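PDB 1OCS: sorting nexin-3 from Saccharomyces cerevisiae, which binds phosphatidylinositol 3-phosphate and takes part in retrieving late Golgi membrane proteins from the prevacuolar compartment. Local coordinates for residues L36-H41 with T133-V138; R80-F85 with P107-K112. One frame throughout, in Å; residues are numbered along the deposited sequence.

Contact 1: residues L36-H41 with T133-V138; sequences LEIEVH and TWMQSV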
loop_
_atom_site.group_PDB
_atom_site.type_symbol
_atom_site.label_atom_id
_atom_site.label_comp_id
_atom_site.label_asym_id
_atom_site.label_seq_id
_atom_site.Cartn_x
_atom_site.Cartn_y
_atom_site.Cartn_z
ATOM N N LEU A 36 13.513 0.615 6.565
ATOM C CA LEU A 36 12.089 0.787 6.345
ATOM C C LEU A 36 11.440 -0.554 6.634
ATOM O O LEU A 36 11.795 -1.573 6.037
ATOM C CB LEU A 36 11.776 1.233 4.908
ATOM C CG LEU A 36 10.277 1.508 4.674
ATOM C CD1 LEU A 36 10.085 2.592 3.610
ATOM C CD2 LEU A 36 9.575 0.212 4.266
ATOM N N GLU A 37 10.514 -0.546 7.582
ATOM C CA GLU A 37 9.775 -1.738 7.959
ATOM C C GLU A 37 8.346 -1.463 7.515
ATOM O O GLU A 37 7.841 -0.357 7.694
ATOM C CB GLU A 37 9.796 -1.924 9.481
ATOM C CG GLU A 37 11.189 -1.985 10.086
ATOM C CD GLU A 37 11.193 -1.644 11.564
ATOM O OE1 GLU A 37 12.290 -1.570 12.152
ATOM O OE2 GLU A 37 10.098 -1.447 12.137
ATOM N N ILE A 38 7.691 -2.451 6.926
ATOM C CA ILE A 38 6.318 -2.234 6.512
ATOM C C ILE A 38 5.548 -3.533 6.466
ATOM O O ILE A 38 6.089 -4.594 6.128
ATOM C CB ILE A 38 6.237 -1.531 5.138
ATOM C CG1 ILE A 38 4.805 -1.046 4.894
ATOM C CG2 ILE A 38 6.686 -2.475 4.029
ATOM C CD1 ILE A 38 4.705 0.050 3.838
ATOM N N GLU A 39 4.276 -3.437 6.826
ATOM C CA GLU A 39 3.404 -4.590 6.835
ATOM C C GLU A 39 1.977 -4.170 6.511
ATOM O O GLU A 39 1.546 -3.068 6.855
ATOM C CB GLU A 39 3.449 -5.261 8.213
ATOM C CG GLU A 39 2.490 -6.432 8.371
ATOM C CD GLU A 39 2.603 -7.109 9.731
ATOM O OE1 GLU A 39 1.844 -8.073 9.982
ATOM O OE2 GLU A 39 3.453 -6.676 10.543
ATOM N N VAL A 40 1.262 -5.050 5.821
ATOM C CA VAL A 40 -0.133 -4.819 5.477
ATOM C C VAL A 40 -0.871 -5.907 6.240
ATOM O O VAL A 40 -0.577 -7.088 6.080
ATOM C CB VAL A 40 -0.383 -4.980 3.963
ATOM C CG1 VAL A 40 -1.865 -4.744 3.648
ATOM C CG2 VAL A 40 0.486 -3.991 3.188
ATOM N N HIS A 41 -1.809 -5.512 7.086
ATOM C CA HIS A 41 -2.547 -6.477 7.882
ATOM C C HIS A 41 -3.839 -5.845 8.390
ATOM O O HIS A 41 -4.295 -4.832 7.861
ATOM C CB HIS A 41 -1.679 -6.913 9.067
ATOM C CG HIS A 41 -1.535 -5.860 10.121
ATOM N ND1 HIS A 41 -1.212 -4.553 9.823
ATOM C CD2 HIS A 41 -1.710 -5.908 11.462
ATOM C CE1 HIS A 41 -1.200 -3.840 10.935
ATOM N NE2 HIS A 41 -1.498 -4.639 11.944
ATOM N N THR A 133 3.162 -8.840 0.936
ATOM C CA THR A 133 4.354 -9.206 0.177
ATOM C C THR A 133 4.680 -8.154 -0.884
ATOM O O THR A 133 5.838 -7.763 -1.049
ATOM C CB THR A 133 4.165 -10.578 -0.509
ATOM O OG1 THR A 133 4.020 -11.589 0.494
ATOM C CG2 THR A 133 5.360 -10.916 -1.389
ATOM N N TRP A 134 3.652 -7.696 -1.594
ATOM C CA TRP A 134 3.818 -6.692 -2.642
ATOM C C TRP A 134 4.381 -5.389 -2.072
ATOM O O TRP A 134 5.326 -4.815 -2.617
ATOM C CB TRP A 134 2.466 -6.406 -3.305
ATOM C CG TRP A 134 2.549 -5.552 -4.543
ATOM C CD1 TRP A 134 2.853 -5.969 -5.806
ATOM C CD2 TRP A 134 2.315 -4.139 -4.633
ATOM N NE1 TRP A 134 2.819 -4.907 -6.678
ATOM C CE2 TRP A 134 2.491 -3.771 -5.986
ATOM C CE3 TRP A 134 1.972 -3.147 -3.700
ATOM C CZ2 TRP A 134 2.336 -2.453 -6.436
ATOM C CZ3 TRP A 134 1.817 -1.835 -4.146
ATOM C CH2 TRP A 134 1.998 -1.501 -5.506
ATOM N N MET A 135 3.795 -4.927 -0.972
ATOM C CA MET A 135 4.221 -3.681 -0.348
ATOM C C MET A 135 5.665 -3.735 0.145
ATOM O O MET A 135 6.408 -2.768 -0.013
ATOM C CB MET A 135 3.282 -3.334 0.811
ATOM C CG MET A 135 3.191 -1.855 1.125
ATOM S SD MET A 135 2.714 -0.851 -0.313
ATOM C CE MET A 135 3.818 0.518 -0.112
ATOM N N GLN A 136 6.070 -4.859 0.736
ATOM C CA GLN A 136 7.439 -4.987 1.232
ATOM C C GLN A 136 8.415 -5.001 0.062
ATOM O O GLN A 136 9.535 -4.496 0.164
ATOM C CB GLN A 136 7.594 -6.266 2.065
ATOM C CG GLN A 136 6.657 -6.316 3.272
ATOM C CD GLN A 136 6.914 -7.500 4.181
ATOM O OE1 GLN A 136 7.483 -8.510 3.764
ATOM N NE2 GLN A 136 6.478 -7.390 5.430
ATOM N N SER A 137 7.976 -5.567 -1.057
ATOM C CA SER A 137 8.794 -5.637 -2.258
ATOM C C SER A 137 8.965 -4.244 -2.870
ATOM O O SER A 137 10.072 -3.835 -3.232
ATOM C CB SER A 137 8.136 -6.579 -3.268
ATOM O OG SER A 137 8.852 -6.603 -4.482
ATOM N N VAL A 138 7.866 -3.510 -2.976
ATOM C CA VAL A 138 7.907 -2.172 -3.543
ATOM C C VAL A 138 8.587 -1.156 -2.623
ATOM O O VAL A 138 9.497 -0.448 -3.049
ATOM C CB VAL A 138 6.484 -1.682 -3.890
ATOM C CG1 VAL A 138 6.502 -0.193 -4.233
ATOM C CG2 VAL A 138 5.940 -2.499 -5.072
#
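Strand 36-41 and helix segment 133-138 run nearly antiparallel, their short axes at 160° and 7.4 Å apart at the closest approach, with Ile38 facing Gln136 at a CA-CA distance of 6.1 Å. Ile38 is the central residue on the strand side and touches the helix with both of its branches. The longer branch, swung anti to the backbone N (chi1 -167°), carries CD1 to 3.6 Å from CG of Met135, and the two side chains cross at roughly a right angle. The CG2 branch lies over the start of Gln136, 3.8 Å from its CA. Two residues on, Val40 also points at the helix, and its CG2 packs 3.7 Å from CB of Met135. CB and CG of the methionine fit against the two beta-branched residues, and its CE also comes within 4.1 Å of CD1 of Ile38. This is the core of the PX fold, in which a three-stranded antiparallel sheet packs against helices: Ile38 and Val40 also touch strand 57-66, while Met135 also touches Phe85 and Phe88 of helix 82-89. A polar bond borders this apolar patch. From the exposed side of the helix, the Gln136 side chain reaches out straight from CG and brings NE2 to 2.9 Å from the carbonyl O of Ile38, with an N-H...O angle of 150°. The donor sits nearly along the C=O axis, while the oxygen lies somewhat tilted from the amide plane of Gln136. CG of the glutamine passes 3.4 Å from that same oxygen, and its side chain runs alongside that of Ile38 but in the reverse sense. One helical turn earlier, Asn132 OD1 accepts a hydrogen bond from the backbone N of Val40, giving the strand edge a second polar tie to helix 121-139.

Contact 2: residues R80-F85 with P107-K112; sequences RRYSDF and PHLPGK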
loop_
_atom_site.group_PDB
_atom_site.type_symbol
_atom_site.label_atom_id
_atom_site.label_comp_id
_atom_site.label_asym_id
_atom_site.label_seq_id
_atom_site.Cartn_x
_atom_site.Cartn_y
_atom_site.Cartn_z
ATOM N N ARG A 80 -5.980 1.445 3.691
ATOM C CA ARG A 80 -6.086 1.533 2.241
ATOM C C ARG A 80 -6.972 0.433 1.668
ATOM O O ARG A 80 -6.867 -0.732 2.070
ATOM C CB ARG A 80 -4.694 1.405 1.604
ATOM C CG ARG A 80 -3.713 2.501 1.977
ATOM C CD ARG A 80 -4.086 3.823 1.328
ATOM N NE ARG A 80 -3.084 4.859 1.584
ATOM C CZ ARG A 80 -3.243 5.876 2.427
ATOM N NH1 ARG A 80 -4.372 6.012 3.121
ATOM N NH2 ARG A 80 -2.273 6.773 2.564
ATOM N N ARG A 81 -7.837 0.814 0.731
ATOM C CA ARG A 81 -8.716 -0.137 0.055
ATOM C C ARG A 81 -7.859 -0.774 -1.027
ATOM O O ARG A 81 -6.830 -0.221 -1.415
ATOM C CB ARG A 81 -9.872 0.576 -0.651
ATOM C CG ARG A 81 -10.867 1.319 0.229
ATOM C CD ARG A 81 -11.730 2.204 -0.671
ATOM N NE ARG A 81 -12.902 2.779 -0.016
ATOM C CZ ARG A 81 -14.154 2.366 -0.210
ATOM N NH1 ARG A 81 -15.156 2.961 0.430
ATOM N NH2 ARG A 81 -14.412 1.359 -1.040
ATOM N N TYR A 82 -8.285 -1.926 -1.526
ATOM C CA TYR A 82 -7.543 -2.574 -2.593
ATOM C C TYR A 82 -7.466 -1.606 -3.772
ATOM O O TYR A 82 -6.461 -1.545 -4.476
ATOM C CB TYR A 82 -8.244 -3.862 -3.019
ATOM C CG TYR A 82 -7.493 -4.617 -4.084
ATOM C CD1 TYR A 82 -7.793 -4.443 -5.436
ATOM C CD2 TYR A 82 -6.463 -5.491 -3.739
ATOM C CE1 TYR A 82 -7.082 -5.127 -6.420
ATOM C CE2 TYR A 82 -5.748 -6.175 -4.713
ATOM C CZ TYR A 82 -6.062 -5.989 -6.048
ATOM O OH TYR A 82 -5.343 -6.667 -7.002
ATOM N N SER A 83 -8.530 -0.838 -3.986
ATOM C CA SER A 83 -8.538 0.120 -5.088
ATOM C C SER A 83 -7.481 1.210 -4.893
ATOM O O SER A 83 -6.982 1.767 -5.869
ATOM C CB SER A 83 -9.928 0.752 -5.246
ATOM O OG SER A 83 -10.366 1.346 -4.045
ATOM N N ASP A 84 -7.137 1.516 -3.640
ATOM C CA ASP A 84 -6.113 2.526 -3.385
ATOM C C ASP A 84 -4.757 1.983 -3.844
ATOM O O ASP A 84 -3.933 2.728 -4.373
ATOM C CB ASP A 84 -6.048 2.896 -1.896
ATOM C CG ASP A 84 -7.265 3.688 -1.432
ATOM O OD1 ASP A 84 -7.737 4.571 -2.182
ATOM O OD2 ASP A 84 -7.742 3.434 -0.312
ATOM N N PHE A 85 -4.528 0.689 -3.625
ATOM C CA PHE A 85 -3.284 0.051 -4.050
ATOM C C PHE A 85 -3.214 0.077 -5.579
ATOM O O PHE A 85 -2.146 0.298 -6.161
ATOM C CB PHE A 85 -3.229 -1.406 -3.565
ATOM C CG PHE A 85 -2.835 -1.560 -2.117
ATOM C CD1 PHE A 85 -1.499 -1.741 -1.762
ATOM C CD2 PHE A 85 -3.798 -1.548 -1.113
ATOM C CE1 PHE A 85 -1.126 -1.911 -0.424
ATOM C CE2 PHE A 85 -3.433 -1.717 0.231
ATOM C CZ PHE A 85 -2.095 -1.899 0.572
ATOM N N PRO A 107 6.103 -5.061 -9.836
ATOM C CA PRO A 107 5.362 -6.326 -9.875
ATOM C C PRO A 107 3.858 -6.122 -9.994
ATOM O O PRO A 107 3.330 -5.082 -9.595
ATOM C CB PRO A 107 5.712 -6.984 -8.539
ATOM C CG PRO A 107 7.036 -6.405 -8.199
ATOM C CD PRO A 107 6.898 -4.961 -8.601
ATOM N N HIS A 108 3.177 -7.128 -10.534
ATOM C CA HIS A 108 1.723 -7.103 -10.658
ATOM C C HIS A 108 1.152 -7.047 -9.246
ATOM O O HIS A 108 1.741 -7.606 -8.320
ATOM C CB HIS A 108 1.210 -8.400 -11.300
ATOM C CG HIS A 108 1.408 -8.482 -12.781
ATOM N ND1 HIS A 108 1.245 -9.657 -13.484
ATOM C CD2 HIS A 108 1.707 -7.535 -13.699
ATOM C CE1 HIS A 108 1.435 -9.429 -14.770
ATOM N NE2 HIS A 108 1.716 -8.150 -14.929
ATOM N N LEU A 109 0.010 -6.383 -9.079
ATOM C CA LEU A 109 -0.644 -6.334 -7.776
ATOM C C LEU A 109 -1.309 -7.697 -7.652
ATOM O O LEU A 109 -1.971 -8.142 -8.579
ATOM C CB LEU A 109 -1.740 -5.270 -7.739
ATOM C CG LEU A 109 -1.657 -4.057 -6.814
ATOM C CD1 LEU A 109 -3.071 -3.492 -6.687
ATOM C CD2 LEU A 109 -1.113 -4.420 -5.435
ATOM N N PRO A 110 -1.139 -8.380 -6.514
ATOM C CA PRO A 110 -1.766 -9.696 -6.356
ATOM C C PRO A 110 -3.261 -9.554 -6.096
ATOM O O PRO A 110 -3.743 -8.460 -5.817
ATOM C CB PRO A 110 -1.045 -10.288 -5.141
ATOM C CG PRO A 110 0.254 -9.514 -5.077
ATOM C CD PRO A 110 -0.186 -8.123 -5.423
ATOM N N GLY A 111 -3.983 -10.666 -6.196
ATOM C CA GLY A 111 -5.412 -10.673 -5.931
ATOM C C GLY A 111 -6.315 -9.779 -6.759
ATOM O O GLY A 111 -7.393 -9.409 -6.300
ATOM N N LYS A 112 -5.890 -9.424 -7.967
ATOM C CA LYS A 112 -6.706 -8.581 -8.835
ATOM C C LYS A 112 -7.913 -9.373 -9.316
ATOM O O LYS A 112 -9.060 -8.969 -9.113
ATOM C CB LYS A 112 -5.892 -8.101 -10.045
ATOM C CG LYS A 112 -4.942 -6.946 -9.755
ATOM C CD LYS A 112 -4.048 -6.627 -10.952
ATOM C CE LYS A 112 -3.052 -7.747 -11.226
ATOM N NZ LYS A 112 -2.243 -7.488 -12.443
#
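The phosphoinositide-binding site of the PX domain draws on both segments here: Arg81 and Ser83 come from the strand-to-helix junction, Lys112 from the proline-containing loop. Tyr82, the first residue of helix 82-89, reaches from one to the other. With CG anti to the backbone N (chi1 -177°), its ring extends to the loop, and OH donates a hydrogen bond to the carbonyl O of Pro110 at 2.7 Å, although crowding in the model leaves the hydroxyl's position less certain. That oxygen lies in the ring plane at the edge, 3.2 Å from CE2 of Tyr82. Leu109 turns toward the helix and places CD1 3.8 Å from CB of Phe85 and 3.9 Å from CZ of Tyr82. Gly111 bends the loop beside the ring with a positive phi of 59°. At the junction itself Arg81 occupies the N-cap position, and its backbone N donates to OD2 of Asp84 at 2.8 Å, nearly straight at 166°, which links the N-cap residue to the first turn of the helix. Arg127, a ligand-binding residue of helix 121-139, makes a cation-pi contact with the Tyr82 ring and a hydrogen bond from NH2 to Gly111 O. A serine in place of Tyr82 would probably deprive Arg127 of its aromatic partner and Leu109 CD1 of an apolar neighbour, with the Pro110 bond a less certain loss. On the same helix Leu131 touches both Phe85 and Leu109, while Phe85 also reaches Ile62 of strand 57-66 and meets Phe154 of helix 149-156 edge-to-face.

Overall arrangement
From the N terminus, the chain enters contact 1 on the first strand of the sheet, at 36-41, and passes through strand 57-66 to strand 75-81, which with the start of helix 82-89 supplies the first side of contact 2. Helices 82-89 and 93-98 follow before loop 107-112 returns to close contact 2 over 21 intervening residues. Helix 121-139 then brings 133-138 back to the first strand, closing a loop of 91 residues within which contact 2 lies entirely. The two contacts have centres 12 Å apart and touch through Trp134, whose NE1 lies 3.0 Å from Pro107 O, a probable hydrogen bond. Contact 1 joins sheet to helix; contact 2 joins helix 82-89 to the lipid-site loop.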